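Local coordinates for protein 3-hydroxyadipyl-CoA dehydrogenase (PDB 3MOG) that catalyses the NAD-dependent oxidation of 3-hydroxyadipyl-CoA to 3-oxoadipyl-CoA, a step in phenylacetate degradation, at residues 16-21 against 46-51; 22-27 against 174-179; 30-35 against 74-79; 80-85 against 104-109. All blocks are in the same frame, centred on the assembly; numbering follows the deposited sequence.

How the contacts relate
All four contacts belong to the NAD-binding Rossmann domain and map its two helical layers and the sheet between them. Contacts 1 and 2 share helix 15-26, and with centres 13 Å apart they are joined by a salt bridge, Arg51 NH2 to Glu22 OE2 at 2.8 Å. Contact 3 is the sheet edge beneath that helix: Ala21 CB of contact 1 lies 4.0 Å from Leu33 CD1. Contact 4 packs on the reverse face, its centre 11 Å from that of contact 3, and comes within about 11 Å of contacts 1 and 2 at the nearest atoms. Gly17, in contact 1, fits the glycine-rich turn-and-helix pattern that probably cradles the dinucleotide.

Contact 1 (16-21 against 46-51); sequences MGAGIA and DGIHAR
In the NAD-binding Rossmann domain, Ile48 of helix 38-57 presses its end against Ala18 of helix 15-26, the helix that follows the glycine-rich turn. The two helices lie on the same face of the parallel sheet and cross at -51°, with the axes of the short segments approaching to 10.2 Å. Ile48 does most of the work with one methyl. Its outer arm is extended (chi2 176°), which carries CD1 forward to the helix backbone, 3.2 Å from Ala18 O. The same methyl meets Ala18 CB at 4.2 Å and, more loosely, Ala21 CB at 4.5 Å. The surface that receives this methyl is small, made by Ala18 and Ala21; Gly19 lies to the side, near Arg51 NH2. Beside this apolar patch Arg51 folds back along its own helix, and one face of its guanidinium passes 3.8 Å above Ile48 N, offset toward the rim. Gly47 helps here, since a CB at that position would crowd Arg51 NH1. The guanidinium turns its edge toward Ala18 O, but NH2 stays 4.3 Å away, too far to bond; it instead makes a salt bridge to Glu22 OE2, one turn further along helix 15-26. Leu73 closes the patch from the sheet side, touching both Ala21 and Ile48. Two neighbouring helices packed side by side on one face, each following a parallel strand, are characteristic of the first beta-alpha-beta-alpha-beta half of a Rossmann fold.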
loop_
_atom_site.group_PDB
_atom_site.type_symbol
_atom_site.label_atom_id
_atom_site.label_comp_id
_atom_site.label_asym_id
_atom_site.label_seq_id
_atom_site.Cartn_x
_atom_site.Cartn_y
_atom_site.Cartn_z
ATOM N N MET C 16 -22.674 -12.027 23.949
ATOM C CA MET C 16 -21.504 -11.692 24.756
ATOM C C MET C 16 -21.891 -11.110 26.112
ATOM O O MET C 16 -21.416 -11.586 27.125
ATOM C CB MET C 16 -20.478 -10.837 23.988
ATOM C CG MET C 16 -19.727 -11.583 22.835
ATOM S SD MET C 16 -19.150 -13.272 23.213
ATOM C CE MET C 16 -17.826 -12.887 24.354
ATOM N N GLY C 17 -22.803 -10.138 26.137
ATOM C CA GLY C 17 -23.275 -9.559 27.399
ATOM C C GLY C 17 -23.857 -10.589 28.368
ATOM O O GLY C 17 -23.482 -10.644 29.554
ATOM N N ALA C 18 -24.736 -11.434 27.842
ATOM C CA ALA C 18 -25.401 -12.475 28.615
ATOM C C ALA C 18 -24.401 -13.497 29.149
ATOM O O ALA C 18 -24.499 -13.933 30.293
ATOM C CB ALA C 18 -26.455 -13.164 27.745
ATOM N N GLY C 19 -23.424 -13.842 28.314
ATOM C CA GLY C 19 -22.381 -14.784 28.663
ATOM C C GLY C 19 -21.411 -14.210 29.669
ATOM O O GLY C 19 -20.929 -14.925 30.551
ATOM N N ILE C 20 -21.129 -12.917 29.553
ATOM C CA ILE C 20 -20.243 -12.256 30.510
ATOM C C ILE C 20 -20.927 -12.159 31.886
ATOM O O ILE C 20 -20.303 -12.443 32.932
ATOM C CB ILE C 20 -19.721 -10.891 29.982
ATOM C CG1 ILE C 20 -18.727 -11.119 28.831
ATOM C CG2 ILE C 20 -19.040 -10.084 31.101
ATOM C CD1 ILE C 20 -18.619 -9.922 27.820
ATOM N N ALA C 21 -22.214 -11.806 31.861
ATOM C CA ALA C 21 -23.050 -11.721 33.062
ATOM C C ALA C 21 -23.095 -13.053 33.814
ATOM O O ALA C 21 -22.965 -13.082 35.042
ATOM C CB ALA C 21 -24.487 -11.239 32.695
ATOM N N ASP C 46 -33.646 -15.549 30.417
ATOM C CA ASP C 46 -34.216 -16.883 30.146
ATOM C C ASP C 46 -33.169 -17.838 29.582
ATOM O O ASP C 46 -33.098 -18.996 30.011
ATOM C CB ASP C 46 -35.418 -16.811 29.200
ATOM C CG ASP C 46 -36.644 -16.156 29.840
ATOM O OD1 ASP C 46 -36.736 -16.119 31.093
ATOM O OD2 ASP C 46 -37.507 -15.659 29.073
ATOM N N GLY C 47 -32.365 -17.343 28.634
ATOM C CA GLY C 47 -31.211 -18.073 28.100
ATOM C C GLY C 47 -30.266 -18.580 29.186
ATOM O O GLY C 47 -29.976 -19.776 29.243
ATOM N N ILE C 48 -29.807 -17.681 30.058
ATOM C CA ILE C 48 -28.911 -18.047 31.160
ATOM C C ILE C 48 -29.556 -19.072 32.120
ATOM O O ILE C 48 -28.900 -20.048 32.509
ATOM C CB ILE C 48 -28.401 -16.807 31.933
ATOM C CG1 ILE C 48 -27.850 -15.759 30.961
ATOM C CG2 ILE C 48 -27.335 -17.218 32.984
ATOM C CD1 ILE C 48 -27.414 -14.467 31.624
ATOM N N HIS C 49 -30.821 -18.832 32.489
ATOM C CA HIS C 49 -31.616 -19.791 33.256
ATOM C C HIS C 49 -31.582 -21.176 32.598
ATOM O O HIS C 49 -31.224 -22.164 33.242
ATOM C CB HIS C 49 -33.068 -19.303 33.404
ATOM C CG HIS C 49 -33.308 -18.444 34.608
ATOM N ND1 HIS C 49 -34.045 -18.870 35.692
ATOM C CD2 HIS C 49 -32.914 -17.180 34.897
ATOM C CE1 HIS C 49 -34.093 -17.909 36.597
ATOM N NE2 HIS C 49 -33.413 -16.872 36.139
ATOM N N ALA C 50 -31.923 -21.225 31.307
ATOM C CA ALA C 50 -31.993 -22.460 30.518
ATOM C C ALA C 50 -30.672 -23.198 30.375
ATOM O O ALA C 50 -30.643 -24.429 30.439
ATOM C CB ALA C 50 -32.555 -22.164 29.145
ATOM N N ARG C 51 -29.586 -22.453 30.179
ATOM C CA ARG C 51 -28.272 -23.060 30.003
ATOM C C ARG C 51 -27.713 -23.622 31.312
ATOM O O ARG C 51 -27.169 -24.730 31.328
ATOM C CB ARG C 51 -27.284 -22.086 29.361
ATOM C CG ARG C 51 -27.651 -21.696 27.934
ATOM C CD ARG C 51 -26.526 -20.966 27.232
ATOM N NE ARG C 51 -25.984 -19.845 28.003
ATOM C CZ ARG C 51 -26.382 -18.579 27.884
ATOM N NH1 ARG C 51 -27.354 -18.250 27.035
ATOM N NH2 ARG C 51 -25.803 -17.636 28.623
#

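Contact 2 (22-27 against 174-179); sequences EVAASH and LSWGKQ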
loop_
_atom_site.group_PDB
_atom_site.type_symbol
_atom_site.label_atom_id
_atom_site.label_comp_id
_atom_site.label_asym_id
_atom_site.label_seq_id
_atom_site.Cartn_x
_atom_site.Cartn_y
_atom_site.Cartn_z
ATOM N N GLU C 22 -23.258 -14.141 33.063
ATOM C CA GLU C 22 -23.254 -15.501 33.610
ATOM C C GLU C 22 -21.958 -15.831 34.360
ATOM O O GLU C 22 -22.010 -16.376 35.463
ATOM C CB GLU C 22 -23.496 -16.520 32.497
ATOM C CG GLU C 22 -23.537 -17.982 32.965
ATOM C CD GLU C 22 -23.659 -18.961 31.813
ATOM O OE1 GLU C 22 -23.181 -20.102 31.963
ATOM O OE2 GLU C 22 -24.223 -18.594 30.753
ATOM N N VAL C 23 -20.816 -15.455 33.780
ATOM C CA VAL C 23 -19.502 -15.678 34.393
ATOM C C VAL C 23 -19.363 -14.906 35.691
ATOM O O VAL C 23 -18.970 -15.477 36.718
ATOM C CB VAL C 23 -18.346 -15.289 33.440
ATOM C CG1 VAL C 23 -16.994 -15.327 34.156
ATOM C CG2 VAL C 23 -18.335 -16.205 32.222
ATOM N N ALA C 24 -19.693 -13.617 35.644
ATOM C CA ALA C 24 -19.590 -12.756 36.815
ATOM C C ALA C 24 -20.522 -13.221 37.946
ATOM O O ALA C 24 -20.071 -13.367 39.075
ATOM C CB ALA C 24 -19.813 -11.275 36.451
ATOM N N ALA C 25 -21.787 -13.504 37.632
ATOM C CA ALA C 25 -22.744 -13.970 38.653
ATOM C C ALA C 25 -22.418 -15.363 39.197
ATOM O O ALA C 25 -22.633 -15.627 40.379
ATOM C CB ALA C 25 -24.165 -13.939 38.127
ATOM N N SER C 26 -21.891 -16.243 38.344
ATOM C CA SER C 26 -21.544 -17.607 38.776
ATOM C C SER C 26 -20.364 -17.638 39.747
ATOM O O SER C 26 -20.099 -18.661 40.355
ATOM C CB SER C 26 -21.327 -18.560 37.584
ATOM O OG SER C 26 -20.010 -18.479 37.069
ATOM N N HIS C 27 -19.693 -16.496 39.906
ATOM C CA HIS C 27 -18.539 -16.371 40.783
ATOM C C HIS C 27 -18.769 -15.426 41.973
ATOM O O HIS C 27 -17.811 -14.944 42.589
ATOM C CB HIS C 27 -17.292 -15.957 39.979
ATOM C CG HIS C 27 -16.744 -17.049 39.113
ATOM N ND1 HIS C 27 -17.114 -17.211 37.796
ATOM C CD2 HIS C 27 -15.852 -18.034 39.377
ATOM C CE1 HIS C 27 -16.485 -18.255 37.287
ATOM N NE2 HIS C 27 -15.704 -18.767 38.222
ATOM N N LEU C 174 -8.720 -13.907 36.718
ATOM C CA LEU C 174 -8.139 -15.094 37.373
ATOM C C LEU C 174 -9.191 -15.675 38.313
ATOM O O LEU C 174 -9.580 -16.831 38.167
ATOM C CB LEU C 174 -6.829 -14.768 38.127
ATOM C CG LEU C 174 -5.514 -14.770 37.324
ATOM C CD1 LEU C 174 -4.327 -14.269 38.146
ATOM C CD2 LEU C 174 -5.203 -16.148 36.731
ATOM N N SER C 175 -9.728 -14.840 39.196
ATOM C CA SER C 175 -10.778 -15.287 40.118
ATOM C C SER C 175 -12.064 -15.802 39.434
ATOM O O SER C 175 -12.826 -16.537 40.053
ATOM C CB SER C 175 -11.090 -14.207 41.165
ATOM O OG SER C 175 -11.928 -13.191 40.644
ATOM N N TRP C 176 -12.291 -15.441 38.162
ATOM C CA TRP C 176 -13.415 -16.005 37.386
ATOM C C TRP C 176 -13.045 -17.281 36.623
ATOM O O TRP C 176 -13.814 -17.762 35.763
ATOM C CB TRP C 176 -14.033 -14.972 36.434
ATOM C CG TRP C 176 -14.631 -13.766 37.123
ATOM C CD1 TRP C 176 -14.832 -13.604 38.464
ATOM C CD2 TRP C 176 -15.133 -12.568 36.497
ATOM N NE1 TRP C 176 -15.392 -12.375 38.715
ATOM C CE2 TRP C 176 -15.600 -11.723 37.531
ATOM C CE3 TRP C 176 -15.219 -12.122 35.165
ATOM C CZ2 TRP C 176 -16.147 -10.451 37.281
ATOM C CZ3 TRP C 176 -15.773 -10.865 34.915
ATOM C CH2 TRP C 176 -16.221 -10.039 35.971
ATOM N N GLY C 177 -11.876 -17.838 36.950
ATOM C CA GLY C 177 -11.390 -19.062 36.315
ATOM C C GLY C 177 -10.940 -18.838 34.876
ATOM O O GLY C 177 -10.896 -19.781 34.081
ATOM N N LYS C 178 -10.633 -17.584 34.540
ATOM C CA LYS C 178 -10.137 -17.239 33.212
ATOM C C LYS C 178 -8.629 -17.131 33.234
ATOM O O LYS C 178 -7.999 -17.247 34.287
ATOM C CB LYS C 178 -10.735 -15.916 32.705
ATOM C CG LYS C 178 -12.259 -15.884 32.553
ATOM C CD LYS C 178 -12.793 -17.065 31.765
ATOM C CE LYS C 178 -14.314 -16.992 31.642
ATOM N NZ LYS C 178 -14.874 -18.185 30.926
ATOM N N GLN C 179 -8.059 -16.907 32.059
ATOM C CA GLN C 179 -6.643 -16.642 31.931
ATOM C C GLN C 179 -6.471 -15.302 31.228
ATOM O O GLN C 179 -6.663 -15.203 30.015
ATOM C CB GLN C 179 -5.962 -17.759 31.130
ATOM C CG GLN C 179 -4.434 -17.707 31.148
ATOM C CD GLN C 179 -3.861 -17.675 32.559
ATOM O OE1 GLN C 179 -4.148 -18.553 33.373
ATOM N NE2 GLN C 179 -3.062 -16.651 32.858
#
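His27 lays one face of its imidazole on the backbone of Trp176, with Trp176 CA 3.6 Å from the ring centroid and almost on the ring normal, a CH-pi contact. The ring is fixed in rotation by His27 ND1, which donates to Val23 O at 2.8 Å, the acceptor lying in the imidazole plane. Ser26 OG grips the same oxygen at 3.2 Å from the opposite face of its carbonyl plane, so two side chains hold Val23 O near the end of helix 15-26. The indole of Trp176 runs nearly parallel to the imidazole, planes at 25°, but is slid aside so that the rings barely overlap. It reaches instead over Ala24, whose CB sits 4.1 Å from the centroid of the six-membered ring. Helix 163-175 stops here in a Schellman motif, with Gly177, positive in phi, at the C-prime position, and the chain turns just where Trp176 meets helix 15-26 of the Rossmann domain. Val23 holds CG1 anti to its own backbone N (chi1 172°) and thereby sends that methyl across to Trp176 CB at 3.8 Å. Replacing Trp176 by an alanine would probably open a gap over Ala24 CB and strip Val23 CG1 of its contact with the indole. Lys178 bends at chi2 (-50°) to lay CE 4.0 Å from Val23 CG1, while NZ continues to the carbonyl oxygens of Ala147 and Met150.

Contact 3 (30-35 against 74-79); sequences QVLLYD and IPVTDI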
loop_
_atom_site.group_PDB
_atom_site.type_symbol
_atom_site.label_atom_id
_atom_site.label_comp_id
_atom_site.label_asym_id
_atom_site.label_seq_id
_atom_site.Cartn_x
_atom_site.Cartn_y
_atom_site.Cartn_z
ATOM N N GLN C 30 -22.884 -9.727 42.387
ATOM C CA GLN C 30 -24.142 -9.105 42.029
ATOM C C GLN C 30 -23.951 -8.473 40.644
ATOM O O GLN C 30 -23.021 -7.686 40.437
ATOM C CB GLN C 30 -24.524 -8.068 43.096
ATOM C CG GLN C 30 -25.802 -7.291 42.820
ATOM C CD GLN C 30 -26.709 -7.229 44.039
ATOM O OE1 GLN C 30 -27.107 -6.145 44.481
ATOM N NE2 GLN C 30 -27.050 -8.402 44.585
ATOM N N VAL C 31 -24.799 -8.858 39.694
ATOM C CA VAL C 31 -24.681 -8.373 38.322
ATOM C C VAL C 31 -25.869 -7.518 37.896
ATOM O O VAL C 31 -27.005 -7.987 37.859
ATOM C CB VAL C 31 -24.461 -9.519 37.300
ATOM C CG1 VAL C 31 -24.403 -8.973 35.861
ATOM C CG2 VAL C 31 -23.186 -10.278 37.629
ATOM N N LEU C 32 -25.585 -6.258 37.574
ATOM C CA LEU C 32 -26.576 -5.378 36.978
ATOM C C LEU C 32 -26.503 -5.527 35.469
ATOM O O LEU C 32 -25.562 -5.048 34.841
ATOM C CB LEU C 32 -26.317 -3.928 37.393
ATOM C CG LEU C 32 -26.337 -3.632 38.902
ATOM C CD1 LEU C 32 -25.815 -2.242 39.196
ATOM C CD2 LEU C 32 -27.718 -3.805 39.504
ATOM N N LEU C 33 -27.476 -6.218 34.891
ATOM C CA LEU C 33 -27.525 -6.402 33.448
ATOM C C LEU C 33 -28.386 -5.301 32.799
ATOM O O LEU C 33 -29.606 -5.297 32.940
ATOM C CB LEU C 33 -28.053 -7.799 33.102
ATOM C CG LEU C 33 -28.057 -8.280 31.638
ATOM C CD1 LEU C 33 -26.649 -8.333 31.017
ATOM C CD2 LEU C 33 -28.693 -9.653 31.575
ATOM N N TYR C 34 -27.736 -4.375 32.102
ATOM C CA TYR C 34 -28.386 -3.183 31.567
ATOM C C TYR C 34 -28.650 -3.245 30.071
ATOM O O TYR C 34 -27.756 -3.549 29.282
ATOM C CB TYR C 34 -27.555 -1.926 31.879
ATOM C CG TYR C 34 -28.030 -0.668 31.163
ATOM C CD1 TYR C 34 -27.342 -0.164 30.054
ATOM C CD2 TYR C 34 -29.175 0.014 31.588
ATOM C CE1 TYR C 34 -27.774 0.980 29.393
ATOM C CE2 TYR C 34 -29.616 1.171 30.926
ATOM C CZ TYR C 34 -28.910 1.641 29.835
ATOM O OH TYR C 34 -29.339 2.770 29.178
ATOM N N ASP C 35 -29.893 -2.935 29.707
ATOM C CA ASP C 35 -30.319 -2.674 28.337
ATOM C C ASP C 35 -31.572 -1.802 28.435
ATOM O O ASP C 35 -32.287 -1.863 29.445
ATOM C CB ASP C 35 -30.646 -3.979 27.610
ATOM C CG ASP C 35 -30.666 -3.826 26.097
ATOM O OD1 ASP C 35 -30.675 -2.683 25.588
ATOM O OD2 ASP C 35 -30.671 -4.864 25.409
ATOM N N ILE C 74 -29.562 -9.185 38.107
ATOM C CA ILE C 74 -30.568 -8.131 38.250
ATOM C C ILE C 74 -30.722 -7.298 36.962
ATOM O O ILE C 74 -29.830 -6.521 36.622
ATOM C CB ILE C 74 -30.261 -7.221 39.471
ATOM C CG1 ILE C 74 -29.922 -8.079 40.702
ATOM C CG2 ILE C 74 -31.444 -6.271 39.743
ATOM C CD1 ILE C 74 -29.612 -7.302 41.954
ATOM N N PRO C 75 -31.849 -7.474 36.238
ATOM C CA PRO C 75 -32.097 -6.677 35.029
ATOM C C PRO C 75 -32.478 -5.242 35.364
ATOM O O PRO C 75 -33.350 -5.001 36.205
ATOM C CB PRO C 75 -33.257 -7.399 34.343
ATOM C CG PRO C 75 -33.962 -8.148 35.439
ATOM C CD PRO C 75 -32.937 -8.435 36.512
ATOM N N VAL C 76 -31.791 -4.299 34.731
ATOM C CA VAL C 76 -32.020 -2.874 34.959
ATOM C C VAL C 76 -32.179 -2.151 33.632
ATOM O O VAL C 76 -31.541 -2.516 32.628
ATOM C CB VAL C 76 -30.900 -2.198 35.832
ATOM C CG1 VAL C 76 -30.833 -2.820 37.231
ATOM C CG2 VAL C 76 -29.534 -2.270 35.167
ATOM N N THR C 77 -33.037 -1.132 33.637
ATOM C CA THR C 77 -33.341 -0.319 32.452
ATOM C C THR C 77 -32.920 1.136 32.691
ATOM O O THR C 77 -32.864 1.949 31.768
ATOM C CB THR C 77 -34.843 -0.387 32.108
ATOM O OG1 THR C 77 -35.298 -1.739 32.216
ATOM C CG2 THR C 77 -35.102 0.085 30.692
ATOM N N ASP C 78 -32.615 1.449 33.942
ATOM C CA ASP C 78 -32.152 2.781 34.321
ATOM C C ASP C 78 -30.621 2.788 34.476
ATOM O O ASP C 78 -30.067 2.086 35.333
ATOM C CB ASP C 78 -32.857 3.224 35.612
ATOM C CG ASP C 78 -32.447 4.621 36.068
ATOM O OD1 ASP C 78 -32.221 5.506 35.214
ATOM O OD2 ASP C 78 -32.362 4.834 37.297
ATOM N N ILE C 79 -29.952 3.588 33.644
ATOM C CA ILE C 79 -28.478 3.706 33.636
ATOM C C ILE C 79 -27.915 4.178 34.972
ATOM O O ILE C 79 -26.758 3.899 35.295
ATOM C CB ILE C 79 -27.952 4.690 32.548
ATOM C CG1 ILE C 79 -29.082 5.182 31.623
ATOM C CG2 ILE C 79 -26.769 4.078 31.792
ATOM C CD1 ILE C 79 -29.760 6.499 32.085
#
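Ile74 N donates to Val31 O at 2.8 Å, within the parallel pairing of strands 31-34 and 73-76 at the edge of the Rossmann sheet, a pairing that Val31 has already begun with Arg72. The ladder continues in the usual parallel zigzag: Leu33 N gives to Ile74 O at 2.9 Å, and Val76 N to Leu33 O at 3.0 Å. A further rung, Asp35 N to Val76 O at 3.4 Å, is weak, as the strands part. Only alternate residues of strand 31-34 face this neighbour; the backbones of Leu32 and Tyr34 bond to strand 8-11 on the other side. Pro75 has no N-H to give, but the bonds to strand 31-34 are made by its neighbours Ile74 and Val76. The carbonyls take up CA-H contacts too, Tyr34 CA lying 3.4 Å from Val76 O. Asp35 follows the second strand, the position where NAD-dependent Rossmann enzymes commonly carry an acid for the adenosine ribose, and may serve so here; in this structure its OD2 is hydrogen-bonded to Ser13 OG. A chi1 of 170° swings the Tyr34 ring away from its own N, and it leans out over the end of the pairing. Thr77 O meets the edge of its ring at CE2, 3.4 Å away, while Ile79 CG2 covers one face, 4.2 Å from the centroid.

Contact 4 (80-85 against 104-109); sequences HALAAA and AQLAEV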
loop_
_atom_site.group_PDB
_atom_site.type_symbol
_atom_site.label_atom_id
_atom_site.label_comp_id
_atom_site.label_asym_id
_atom_site.label_seq_id
_atom_site.Cartn_x
_atom_site.Cartn_y
_atom_site.Cartn_z
ATOM N N HIS C 80 -28.748 4.890 35.733
ATOM C CA HIS C 80 -28.369 5.430 37.032
ATOM C C HIS C 80 -28.199 4.363 38.096
ATOM O O HIS C 80 -27.480 4.577 39.066
ATOM C CB HIS C 80 -29.370 6.488 37.494
ATOM C CG HIS C 80 -29.280 7.769 36.729
ATOM N ND1 HIS C 80 -28.385 8.765 37.054
ATOM C CD2 HIS C 80 -29.965 8.212 35.647
ATOM C CE1 HIS C 80 -28.522 9.768 36.204
ATOM N NE2 HIS C 80 -29.477 9.460 35.343
ATOM N N ALA C 81 -28.849 3.216 37.901
ATOM C CA ALA C 81 -28.689 2.072 38.801
ATOM C C ALA C 81 -27.259 1.531 38.787
ATOM O O ALA C 81 -26.808 0.944 39.772
ATOM C CB ALA C 81 -29.685 0.970 38.462
ATOM N N LEU C 82 -26.534 1.765 37.693
ATOM C CA LEU C 82 -25.129 1.351 37.603
ATOM C C LEU C 82 -24.153 2.224 38.419
ATOM O O LEU C 82 -22.931 2.040 38.324
ATOM C CB LEU C 82 -24.657 1.266 36.140
ATOM C CG LEU C 82 -25.501 0.659 35.015
ATOM C CD1 LEU C 82 -24.628 0.539 33.770
ATOM C CD2 LEU C 82 -26.088 -0.692 35.370
ATOM N N ALA C 83 -24.678 3.154 39.222
ATOM C CA ALA C 83 -23.832 3.971 40.111
ATOM C C ALA C 83 -23.187 3.145 41.231
ATOM O O ALA C 83 -22.135 3.510 41.755
ATOM C CB ALA C 83 -24.618 5.125 40.700
ATOM N N ALA C 84 -23.831 2.037 41.580
ATOM C CA ALA C 84 -23.337 1.116 42.602
ATOM C C ALA C 84 -22.203 0.174 42.125
ATOM O O ALA C 84 -21.506 -0.433 42.953
ATOM C CB ALA C 84 -24.499 0.309 43.165
ATOM N N ALA C 85 -22.019 0.061 40.807
ATOM C CA ALA C 85 -21.047 -0.888 40.231
ATOM C C ALA C 85 -19.599 -0.459 40.416
ATOM O O ALA C 85 -19.259 0.710 40.219
ATOM C CB ALA C 85 -21.336 -1.114 38.763
ATOM N N ALA C 104 -19.197 8.374 28.112
ATOM C CA ALA C 104 -19.413 9.727 28.612
ATOM C C ALA C 104 -20.522 9.736 29.671
ATOM O O ALA C 104 -20.371 10.339 30.737
ATOM C CB ALA C 104 -19.757 10.667 27.463
ATOM N N GLN C 105 -21.619 9.040 29.384
ATOM C CA GLN C 105 -22.720 8.910 30.333
ATOM C C GLN C 105 -22.329 8.159 31.621
ATOM O O GLN C 105 -22.768 8.531 32.709
ATOM C CB GLN C 105 -23.924 8.253 29.658
ATOM C CG GLN C 105 -25.261 8.641 30.281
ATOM C CD GLN C 105 -26.469 8.130 29.498
ATOM O OE1 GLN C 105 -27.611 8.454 29.829
ATOM N NE2 GLN C 105 -26.222 7.329 28.460
ATOM N N LEU C 106 -21.496 7.123 31.498
ATOM C CA LEU C 106 -21.042 6.348 32.660
ATOM C C LEU C 106 -20.015 7.096 33.498
ATOM O O LEU C 106 -19.812 6.775 34.664
ATOM C CB LEU C 106 -20.449 5.006 32.228
ATOM C CG LEU C 106 -21.306 3.973 31.499
ATOM C CD1 LEU C 106 -20.377 2.971 30.857
ATOM C CD2 LEU C 106 -22.278 3.268 32.438
ATOM N N ALA C 107 -19.353 8.081 32.900
ATOM C CA ALA C 107 -18.404 8.915 33.641
ATOM C C ALA C 107 -19.081 9.766 34.728
ATOM O O ALA C 107 -18.528 9.926 35.818
ATOM C CB ALA C 107 -17.586 9.781 32.695
ATOM N N GLU C 108 -20.279 10.282 34.435
ATOM C CA GLU C 108 -21.066 11.046 35.429
ATOM C C GLU C 108 -21.867 10.191 36.403
ATOM O O GLU C 108 -21.898 10.492 37.594
ATOM C CB GLU C 108 -21.976 12.104 34.787
ATOM C CG GLU C 108 -22.139 12.018 33.287
ATOM C CD GLU C 108 -21.839 13.352 32.631
ATOM O OE1 GLU C 108 -20.819 13.974 33.008
ATOM O OE2 GLU C 108 -22.615 13.782 31.749
ATOM N N VAL C 109 -22.507 9.142 35.881
ATOM C CA VAL C 109 -23.283 8.175 36.674
ATOM C C VAL C 109 -22.455 7.501 37.784
ATOM O O VAL C 109 -22.861 7.496 38.939
ATOM C CB VAL C 109 -23.960 7.108 35.748
ATOM C CG1 VAL C 109 -24.441 5.893 36.536
ATOM C CG2 VAL C 109 -25.112 7.724 34.960
#
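His80 O accepts from Ala83 N at 3.1 Å, closing a turn of 3-10 helix against which Val109, at the end of helix 96-109, is packed. The turn lies in the connection between strands 73-76 and 87-90 of the Rossmann fold, where the chain crosses the sheet to begin its second half; helix 96-109 follows the latter strand. Contact between the two pieces rests on apolar packing, and Val109 carries most of it. Its two methyls divide the task. With chi1 at 164°, Val109 sends CG1 out on the side across from its N and into the turn, 3.8 Å from Ala83 N and 4.0 Å from His80 CA. CG2 lies over one face of the His80 imidazole, nearest to ND1 at 4.0 Å, the two side chains crossing at about a right angle. Exchanging Val109 for a glycine would probably uncover that face of the His80 ring and open a gap beneath the turn, with Ala83 losing its apolar neighbour. Ala83 also meets the end of the helix directly, its CB 3.4 Å from Val109 O. The turn is tied further on by Ala85 O, which is bonded to Thr114 OG1 ahead of strand 115-118. Deeper in, Leu82 faces the sheet and touches Leu32, Tyr34 and Val76, which joins the turn to the strands of the first half. Leu106, one helical turn before Val109, sends its end the same way, and the two leucines meet methyl to methyl, Leu82 CD1 to Leu106 CD2 at 3.8 Å.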